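Local coordinates for protein DyP2 (PDB 4G2C) that probably uses its haem and peroxide to oxidise dyes and lignin-related compounds, as a multifunctional dye peroxidase that also binds manganese, at residues N57-A61 with F226-D230; V218-S222 with P329-D333; T316-A320 with Q343-F347. All blocks are in the same frame, centred on the assembly; numbering follows the deposited sequence.

Contact 1 of 3, residues N57-A61 with F226-D230. With ACT (acetate ion), chain X.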
loop_
_atom_site.group_PDB
_atom_site.type_symbol
_atom_site.label_atom_id
_atom_site.label_comp_id
_atom_site.label_asym_id
_atom_site.label_seq_id
_atom_site.Cartn_x
_atom_site.Cartn_y
_atom_site.Cartn_z
ATOM N N ASN A 57 13.017 -0.232 -2.480
ATOM C CA ASN A 57 11.634 -0.117 -2.019
ATOM C C ASN A 57 10.611 -0.554 -3.070
ATOM O O ASN A 57 9.418 -0.624 -2.785
ATOM C CB ASN A 57 11.331 1.297 -1.497
ATOM C CG ASN A 57 10.092 1.344 -0.603
ATOM O OD1 ASN A 57 9.809 0.405 0.153
ATOM N ND2 ASN A 57 9.346 2.431 -0.690
ATOM N N ILE A 58 11.081 -0.865 -4.280
ATOM C CA ILE A 58 10.162 -1.182 -5.358
ATOM C C ILE A 58 9.930 -2.693 -5.475
ATOM O O ILE A 58 8.837 -3.166 -5.210
ATOM C CB ILE A 58 10.603 -0.555 -6.707
ATOM C CG1 ILE A 58 10.587 0.980 -6.614
ATOM C CG2 ILE A 58 9.675 -1.004 -7.823
ATOM C CD1 ILE A 58 11.364 1.705 -7.738
ATOM N N LEU A 59 10.956 -3.440 -5.861
ATOM C CA LEU A 59 10.842 -4.900 -5.956
ATOM C C LEU A 59 10.774 -5.563 -4.566
ATOM O O LEU A 59 10.342 -6.709 -4.427
ATOM C CB LEU A 59 11.998 -5.496 -6.772
ATOM C CG LEU A 59 12.116 -5.255 -8.280
ATOM C CD1 LEU A 59 13.406 -5.846 -8.802
ATOM C CD2 LEU A 59 10.922 -5.832 -9.077
ATOM N N LYS A 60 11.193 -4.828 -3.545
ATOM C CA LYS A 60 11.223 -5.334 -2.175
ATOM C C LYS A 60 11.134 -4.137 -1.230
ATOM O O LYS A 60 11.948 -3.228 -1.323
ATOM C CB LYS A 60 12.549 -6.054 -1.943
ATOM C CG LYS A 60 12.836 -6.422 -0.491
ATOM C CD LYS A 60 12.441 -7.837 -0.250
ATOM C CE LYS A 60 12.617 -8.244 1.190
ATOM N NZ LYS A 60 11.635 -9.317 1.485
ATOM N N ALA A 61 10.159 -4.127 -0.328
ATOM C CA ALA A 61 9.956 -2.970 0.548
ATOM C C ALA A 61 11.221 -2.594 1.337
ATOM O O ALA A 61 12.032 -3.449 1.650
ATOM C CB ALA A 61 8.789 -3.224 1.505
ATOM N N PHE A 226 8.080 -10.310 -6.312
ATOM C CA PHE A 226 8.685 -10.220 -7.636
ATOM C C PHE A 226 10.004 -10.986 -7.717
ATOM O O PHE A 226 10.517 -11.239 -8.798
ATOM C CB PHE A 226 8.899 -8.747 -8.022
ATOM C CG PHE A 226 7.678 -7.898 -7.848
ATOM C CD1 PHE A 226 6.636 -7.968 -8.763
ATOM C CD2 PHE A 226 7.548 -7.052 -6.740
ATOM C CE1 PHE A 226 5.489 -7.195 -8.595
ATOM C CE2 PHE A 226 6.414 -6.273 -6.568
ATOM C CZ PHE A 226 5.380 -6.338 -7.504
ATOM N N LEU A 227 10.551 -11.339 -6.563
ATOM C CA LEU A 227 11.845 -12.007 -6.485
ATOM C C LEU A 227 11.666 -13.467 -6.092
ATOM O O LEU A 227 10.916 -13.797 -5.163
ATOM C CB LEU A 227 12.757 -11.296 -5.476
ATOM C CG LEU A 227 12.897 -9.796 -5.765
ATOM C CD1 LEU A 227 13.825 -9.111 -4.757
ATOM C CD2 LEU A 227 13.385 -9.580 -7.190
ATOM N N THR A 228 12.351 -14.337 -6.816
ATOM C CA THR A 228 12.189 -15.765 -6.618
ATOM C C THR A 228 12.656 -16.140 -5.228
ATOM O O THR A 228 12.103 -17.045 -4.611
ATOM C CB THR A 228 12.978 -16.561 -7.674
ATOM O OG1 THR A 228 12.450 -16.261 -8.974
ATOM C CG2 THR A 228 12.850 -18.048 -7.423
ATOM N N GLU A 229 13.678 -15.425 -4.749
ATOM C CA GLU A 229 14.238 -15.630 -3.414
ATOM C C GLU A 229 13.198 -15.287 -2.341
ATOM O O GLU A 229 13.226 -15.828 -1.234
ATOM C CB GLU A 229 15.492 -14.752 -3.202
ATOM C CG GLU A 229 16.737 -15.126 -4.034
ATOM C CD GLU A 229 16.673 -14.681 -5.496
ATOM O OE1 GLU A 229 15.687 -14.027 -5.892
ATOM O OE2 GLU A 229 17.618 -14.991 -6.255
ATOM N N ASP A 230 12.304 -14.358 -2.660
ATOM C CA ASP A 230 11.229 -14.010 -1.738
ATOM C C ASP A 230 10.161 -15.112 -1.751
ATOM O O ASP A 230 9.599 -15.456 -0.718
ATOM C CB ASP A 230 10.611 -12.655 -2.098
ATOM C CG ASP A 230 11.363 -11.471 -1.473
ATOM O OD1 ASP A 230 12.164 -11.677 -0.535
ATOM O OD2 ASP A 230 11.118 -10.324 -1.902
HETATM C C ACT X . 8.011 -7.329 -0.500
HETATM O O ACT X . 8.323 -6.234 0.020
HETATM O OXT ACT X . 7.559 -7.280 -1.674
HETATM C CH3 ACT X . 8.175 -8.622 0.249
HETATM O O HOH W 1 9.888 -9.541 -4.092
#
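K60 leaves its backbone with CG trans to N (chi1 170°), then bends at chi2 (97°) and runs on extended, a course that carries it across to D230, whose CG lies beside its own backbone N. The ammonium group forms a salt bridge with the carboxylate, K60 NZ to D230 OD1 3.2 Å, meeting that oxygen from above the carboxylate plane. Further back along the chain, the methylene K60 CD rests 3.3 Å from D230 OD2. D230 OD2 accepts from a water 2.6 Å away, which also donates to L59 O and accepts from F226 N, so one molecule joins three polar groups from both segments. An alanine at K60 takes the ammonium group away, which is likely to leave D230 without its charged mate, its carboxylate freer to turn and its water less firmly placed. Beneath the polar layer the side chains meet through apolar packing. L59 divides its methyls, CD2 against F226 CB at 3.7 Å and CD1 against L227 CD2 at 4.1 Å, while the F226 ring presents its edge to L59 O. L98 of helix 94-107 touches both K60 and L227. R376 holds the carbonyls of N57 and I58 from strand 374-380. The whole illustrates a loop leading into the first strand of a ferredoxin-like sheet of the DyP fold, joined to the first turn of helix 228-237, with L227 at the N-cap.

Contact 2 of 3, residues V218-S222 with P329-D333. With HEM (protoporphyrin IX containing Fe), chain C.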
loop_
_atom_site.group_PDB
_atom_site.type_symbol
_atom_site.label_atom_id
_atom_site.label_comp_id
_atom_site.label_asym_id
_atom_site.label_seq_id
_atom_site.Cartn_x
_atom_site.Cartn_y
_atom_site.Cartn_z
ATOM N N VAL A 218 -3.172 -6.259 11.898
ATOM C CA VAL A 218 -1.970 -6.553 11.141
ATOM C C VAL A 218 -2.149 -6.035 9.713
ATOM O O VAL A 218 -3.127 -6.336 9.052
ATOM C CB VAL A 218 -1.673 -8.064 11.115
ATOM C CG1 VAL A 218 -0.474 -8.355 10.207
ATOM C CG2 VAL A 218 -1.395 -8.575 12.514
ATOM N N ASP A 219 -1.218 -5.228 9.233
ATOM C CA ASP A 219 -1.395 -4.712 7.892
ATOM C C ASP A 219 -0.152 -5.035 7.076
ATOM O O ASP A 219 0.924 -5.232 7.631
ATOM C CB ASP A 219 -1.738 -3.212 7.921
ATOM C CG ASP A 219 -0.561 -2.344 8.321
ATOM O OD1 ASP A 219 0.393 -2.857 8.945
ATOM O OD2 ASP A 219 -0.580 -1.136 8.007
ATOM N N GLY A 220 -0.293 -5.136 5.766
ATOM C CA GLY A 220 0.858 -5.470 4.937
ATOM C C GLY A 220 1.408 -6.881 5.076
ATOM O O GLY A 220 2.616 -7.081 5.018
ATOM N N ARG A 221 0.534 -7.868 5.241
ATOM C CA ARG A 221 0.951 -9.271 5.238
ATOM C C ARG A 221 1.050 -9.806 3.804
ATOM O O ARG A 221 1.999 -10.501 3.438
ATOM C CB ARG A 221 -0.050 -10.126 6.032
ATOM C CG ARG A 221 0.187 -11.636 5.913
ATOM C CD ARG A 221 1.564 -12.014 6.454
ATOM N NE ARG A 221 1.849 -13.446 6.363
ATOM C CZ ARG A 221 2.402 -14.031 5.308
ATOM N NH1 ARG A 221 2.704 -13.319 4.235
ATOM N NH2 ARG A 221 2.646 -15.335 5.322
ATOM N N SER A 222 0.047 -9.481 3.003
ATOM C CA SER A 222 -0.097 -10.063 1.677
ATOM C C SER A 222 0.480 -9.142 0.620
ATOM O O SER A 222 -0.111 -8.112 0.294
ATOM C CB SER A 222 -1.577 -10.314 1.375
ATOM O OG SER A 222 -1.746 -10.889 0.088
ATOM N N PRO A 329 3.383 -18.340 12.006
ATOM C CA PRO A 329 3.180 -16.888 11.967
ATOM C C PRO A 329 1.855 -16.555 11.310
ATOM O O PRO A 329 1.099 -17.457 10.939
ATOM C CB PRO A 329 4.339 -16.410 11.089
ATOM C CG PRO A 329 4.517 -17.530 10.089
ATOM C CD PRO A 329 4.067 -18.821 10.788
ATOM N N VAL A 330 1.565 -15.268 11.191
ATOM C CA VAL A 330 0.390 -14.825 10.468
ATOM C C VAL A 330 0.429 -15.480 9.096
ATOM O O VAL A 330 1.408 -15.332 8.374
ATOM C CB VAL A 330 0.408 -13.302 10.284
ATOM C CG1 VAL A 330 -0.773 -12.865 9.404
ATOM C CG2 VAL A 330 0.374 -12.610 11.648
ATOM N N GLY A 331 -0.624 -16.202 8.731
ATOM C CA GLY A 331 -0.613 -16.909 7.459
ATOM C C GLY A 331 -1.092 -16.080 6.281
ATOM O O GLY A 331 -1.777 -15.084 6.464
ATOM N N ASN A 332 -0.740 -16.508 5.072
ATOM C CA ASN A 332 -1.287 -15.931 3.845
ATOM C C ASN A 332 -1.632 -16.993 2.791
ATOM O O ASN A 332 -2.057 -16.664 1.682
ATOM C CB ASN A 332 -0.320 -14.907 3.229
ATOM C CG ASN A 332 -1.021 -13.951 2.288
ATOM O OD1 ASN A 332 -2.119 -13.493 2.581
ATOM N ND2 ASN A 332 -0.406 -13.665 1.144
ATOM N N ASP A 333 -1.444 -18.260 3.143
ATOM C CA ASP A 333 -1.675 -19.361 2.226
ATOM C C ASP A 333 -3.131 -19.832 2.240
ATOM O O ASP A 333 -3.450 -20.884 2.794
ATOM C CB ASP A 333 -0.764 -20.524 2.589
ATOM C CG ASP A 333 -0.539 -21.449 1.430
ATOM O OD1 ASP A 333 -0.942 -21.074 0.311
ATOM O OD2 ASP A 333 0.032 -22.537 1.635
HETATM C CHA HEM C . -4.719 -5.668 3.074
HETATM C CHB HEM C . -6.055 -2.110 6.105
HETATM C CHC HEM C . -6.096 1.077 2.440
HETATM C CHD HEM C . -5.548 -2.605 -0.653
HETATM C C1A HEM C . -5.059 -4.984 4.217
HETATM C C2A HEM C . -5.107 -5.552 5.549
HETATM C C3A HEM C . -5.471 -4.565 6.378
HETATM C C4A HEM C . -5.662 -3.349 5.607
HETATM C CMA HEM C . -5.661 -4.679 7.900
HETATM C CAA HEM C . -4.785 -7.031 5.903
HETATM C CBA HEM C . -3.272 -7.192 6.082
HETATM C CGA HEM C . -2.569 -7.448 4.768
HETATM O O1A HEM C . -2.939 -8.384 4.036
HETATM O O2A HEM C . -1.617 -6.713 4.431
HETATM C C1B HEM C . -6.198 -0.925 5.399
HETATM C C2B HEM C . -6.551 0.393 5.925
HETATM C C3B HEM C . -6.555 1.262 4.894
HETATM C C4B HEM C . -6.192 0.542 3.698
HETATM C CMB HEM C . -6.883 0.699 7.407
HETATM C CAB HEM C . -6.843 2.779 4.895
HETATM C CBB HEM C . -6.746 3.497 6.017
HETATM C C1C HEM C . -6.030 0.342 1.277
HETATM C C2C HEM C . -6.233 0.855 -0.068
HETATM C C3C HEM C . -6.062 -0.169 -0.920
HETATM C C4C HEM C . -5.754 -1.351 -0.140
HETATM C CMC HEM C . -6.547 2.332 -0.441
HETATM C CAC HEM C . -6.208 -0.148 -2.461
HETATM C CBC HEM C . -6.911 0.812 -3.084
HETATM C C1D HEM C . -5.221 -3.743 0.053
HETATM C C2D HEM C . -4.788 -4.972 -0.558
HETATM C C3D HEM C . -4.519 -5.902 0.616
HETATM C C4D HEM C . -4.827 -5.167 1.802
HETATM C CMD HEM C . -4.622 -5.257 -2.060
HETATM C CAD HEM C . -4.061 -7.346 0.573
HETATM C CBD HEM C . -5.299 -8.116 0.164
HETATM C CGD HEM C . -4.816 -9.527 -0.028
HETATM O O1D HEM C . -3.881 -9.719 -0.849
HETATM O O2D HEM C . -5.343 -10.426 0.681
HETATM N NA HEM C . -5.389 -3.651 4.287
HETATM N NB HEM C . -5.986 -0.781 4.041
HETATM N NC HEM C . -5.741 -1.011 1.195
HETATM N ND HEM C . -5.229 -3.903 1.434
HETATM FE FE HEM C . -5.785 -2.345 2.792
#
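R221 and V330 form the tight part of this contact. R221 NE donates to V330 O at 2.8 Å in a nearly straight bond (167°); the oxygen lies in the guanidinium plane, yet the donor stands well above the carbonyl plane. NH2 adds a weak second bond to the same oxygen. The chain arrives with CG opposite the backbone N and a bend at chi2 (61°), which lays R221 CG 3.8 Å from V330 CG1, the two side chains running past each other in opposite directions. N332 CB sits over one guanidinium face, toward its rim, 3.5 Å from R221 CZ, and E234 takes NH1 in a salt bridge. V218, D219 and G220 are the last three residues of the GXXDG signature of DyP peroxidases, and the segment runs on from it along the haem propionates, where S222 OG donates to the haem oxygen O1D at 2.6 Å. N332 ND2 gives S222 OG a weak bond of 3.3 Å, while the stronger polar partner of this amide is R357, which bonds to OD1. Looser still is the valine pair, V218 CG2 and V330 CG2, at 4.5 Å. The backbone of V218 bonds to that of E313, a manganese ligand. The partner segment becomes exposed at P329, just before V330.

Contact 3 of 3, residues T316-A320 with Q343-F347. With ACT (acetate ion), chain I.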
loop_
_atom_site.group_PDB
_atom_site.type_symbol
_atom_site.label_atom_id
_atom_site.label_comp_id
_atom_site.label_asym_id
_atom_site.label_seq_id
_atom_site.Cartn_x
_atom_site.Cartn_y
_atom_site.Cartn_z
ATOM N N THR A 316 -5.517 -13.450 11.949
ATOM C CA THR A 316 -6.059 -14.703 11.462
ATOM C C THR A 316 -7.084 -14.444 10.346
ATOM O O THR A 316 -8.009 -13.633 10.515
ATOM C CB THR A 316 -6.724 -15.423 12.641
ATOM O OG1 THR A 316 -5.776 -15.500 13.714
ATOM C CG2 THR A 316 -7.176 -16.823 12.255
ATOM N N PRO A 317 -6.908 -15.109 9.186
ATOM C CA PRO A 317 -7.871 -14.955 8.089
ATOM C C PRO A 317 -9.227 -15.493 8.510
ATOM O O PRO A 317 -9.334 -16.628 8.968
ATOM C CB PRO A 317 -7.289 -15.829 6.970
ATOM C CG PRO A 317 -5.853 -16.058 7.348
ATOM C CD PRO A 317 -5.824 -16.047 8.843
ATOM N N LEU A 318 -10.244 -14.656 8.377
ATOM C CA LEU A 318 -11.598 -15.004 8.720
ATOM C C LEU A 318 -12.106 -16.159 7.861
ATOM O O LEU A 318 -13.014 -16.877 8.268
ATOM C CB LEU A 318 -12.507 -13.785 8.522
ATOM C CG LEU A 318 -13.950 -13.977 8.974
ATOM C CD1 LEU A 318 -13.945 -14.463 10.417
ATOM C CD2 LEU A 318 -14.756 -12.693 8.815
ATOM N N THR A 319 -11.539 -16.328 6.666
ATOM C CA THR A 319 -11.965 -17.427 5.817
ATOM C C THR A 319 -11.443 -18.757 6.353
ATOM O O THR A 319 -11.958 -19.814 5.992
ATOM C CB THR A 319 -11.529 -17.271 4.347
ATOM O OG1 THR A 319 -12.291 -18.178 3.533
ATOM C CG2 THR A 319 -10.052 -17.595 4.193
ATOM N N ALA A 320 -10.433 -18.720 7.217
ATOM C CA ALA A 320 -9.869 -19.969 7.736
ATOM C C ALA A 320 -10.248 -20.302 9.189
ATOM O O ALA A 320 -10.201 -21.459 9.595
ATOM C CB ALA A 320 -8.359 -19.980 7.573
ATOM N N GLN A 343 -19.826 -17.323 3.645
ATOM C CA GLN A 343 -20.357 -17.591 4.992
ATOM C C GLN A 343 -19.289 -17.620 6.089
ATOM O O GLN A 343 -19.602 -17.685 7.272
ATOM C CB GLN A 343 -21.170 -18.879 4.995
ATOM C CG GLN A 343 -22.332 -18.861 4.004
ATOM C CD GLN A 343 -23.107 -20.181 3.982
ATOM O OE1 GLN A 343 -22.654 -21.207 4.519
ATOM N NE2 GLN A 343 -24.284 -20.155 3.365
ATOM N N LYS A 344 -18.030 -17.570 5.684
ATOM C CA LYS A 344 -16.940 -17.428 6.628
ATOM C C LYS A 344 -16.424 -15.988 6.532
ATOM O O LYS A 344 -16.642 -15.179 7.438
ATOM C CB LYS A 344 -15.838 -18.451 6.329
ATOM C CG LYS A 344 -16.338 -19.891 6.479
ATOM C CD LYS A 344 -15.278 -20.928 6.168
ATOM C CE LYS A 344 -15.565 -21.636 4.840
ATOM N NZ LYS A 344 -14.729 -22.849 4.650
ATOM N N CYS A 345 -15.751 -15.678 5.430
ATOM C CA CYS A 345 -15.370 -14.303 5.119
ATOM C C CYS A 345 -16.389 -13.711 4.156
ATOM O O CYS A 345 -16.584 -14.235 3.053
ATOM C CB CYS A 345 -13.982 -14.236 4.490
ATOM S SG CYS A 345 -13.435 -12.525 4.170
ATOM N N PRO A 346 -17.044 -12.614 4.568
ATOM C CA PRO A 346 -18.079 -11.962 3.758
ATOM C C PRO A 346 -17.475 -11.434 2.457
ATOM O O PRO A 346 -16.305 -11.065 2.449
ATOM C CB PRO A 346 -18.537 -10.786 4.639
ATOM C CG PRO A 346 -17.961 -11.060 6.021
ATOM C CD PRO A 346 -16.723 -11.848 5.786
ATOM N N PHE A 347 -18.262 -11.396 1.383
ATOM C CA PHE A 347 -17.781 -10.921 0.077
ATOM C C PHE A 347 -17.196 -9.520 0.159
ATOM O O PHE A 347 -16.231 -9.182 -0.538
ATOM C CB PHE A 347 -18.920 -10.931 -0.945
ATOM C CG PHE A 347 -19.455 -12.307 -1.249
ATOM C CD1 PHE A 347 -18.709 -13.205 -2.009
ATOM C CD2 PHE A 347 -20.712 -12.696 -0.798
ATOM C CE1 PHE A 347 -19.195 -14.475 -2.288
ATOM C CE2 PHE A 347 -21.199 -13.956 -1.072
ATOM C CZ PHE A 347 -20.440 -14.848 -1.822
HETATM C C ACT I . -21.898 -12.292 3.350
HETATM O O ACT I . -22.956 -12.960 3.166
HETATM O OXT ACT I . -21.192 -11.952 2.354
HETATM C CH3 ACT I . -21.470 -11.908 4.734
#
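A beta-turn near type I, closed by A320 N to P317 O at 2.9 Å, carries L318 and T319 at its corners and sets both against K344, C345 and P346. L318, its CG trans to the backbone N (chi1 -175°), reaches to the other segment: CG lies 3.3 Å from K344 O and CD2 3.7 Å from P346 CD, the leucine meeting the proline ring at about a right angle. T319 CB lies 3.9 Å from C345 CB. Both segments belong to the long irregular connection between helices 303-309 and 350-354, and the turn is backed by the first of these, whose A306 and M307 touch L318. Directly between the segments the meeting is van der Waals packing; D339 adds a polar link, its OD2 accepting from T319 OG1 and C345 N, its OD1 from K344 N. One carboxylate thus bonds to both segments and probably restrains the rotation of the T319 hydroxyl. K344 lays its methylenes over the turn, with CD 3.5 Å from T319 O; a bend at chi3 (-108°) then sends NZ on to S338 O. At the far end of segment 343-347, F347 N donates to OXT of an acetate, probably from the crystallisation liquor, at 3.1 Å.

From the N terminus, segment 57-61 waits between helix 45-53 and strand 66-74 until the chain has built the first sheet; contact 1 then closes this long excursion at the start of helix 228-237. Just before that closure, segment 218-222 opens contact 2, whose partner 329-333 comes far later, so contacts 1 and 2 cross. Contact 3 opens at 316-320, inside the span of contact 2, and ends at 343-347 outside it, giving a second crossing, while contacts 1 and 3 follow in series with centres about 28 Å apart. Contacts 2 and 3 touch, G331 O lying 4.3 Å from P317 CG. The overlapping closures tie the loop ahead of the first sheet and helix 228-237 to the haem pocket and to the connection between helices 303-309 and 350-354.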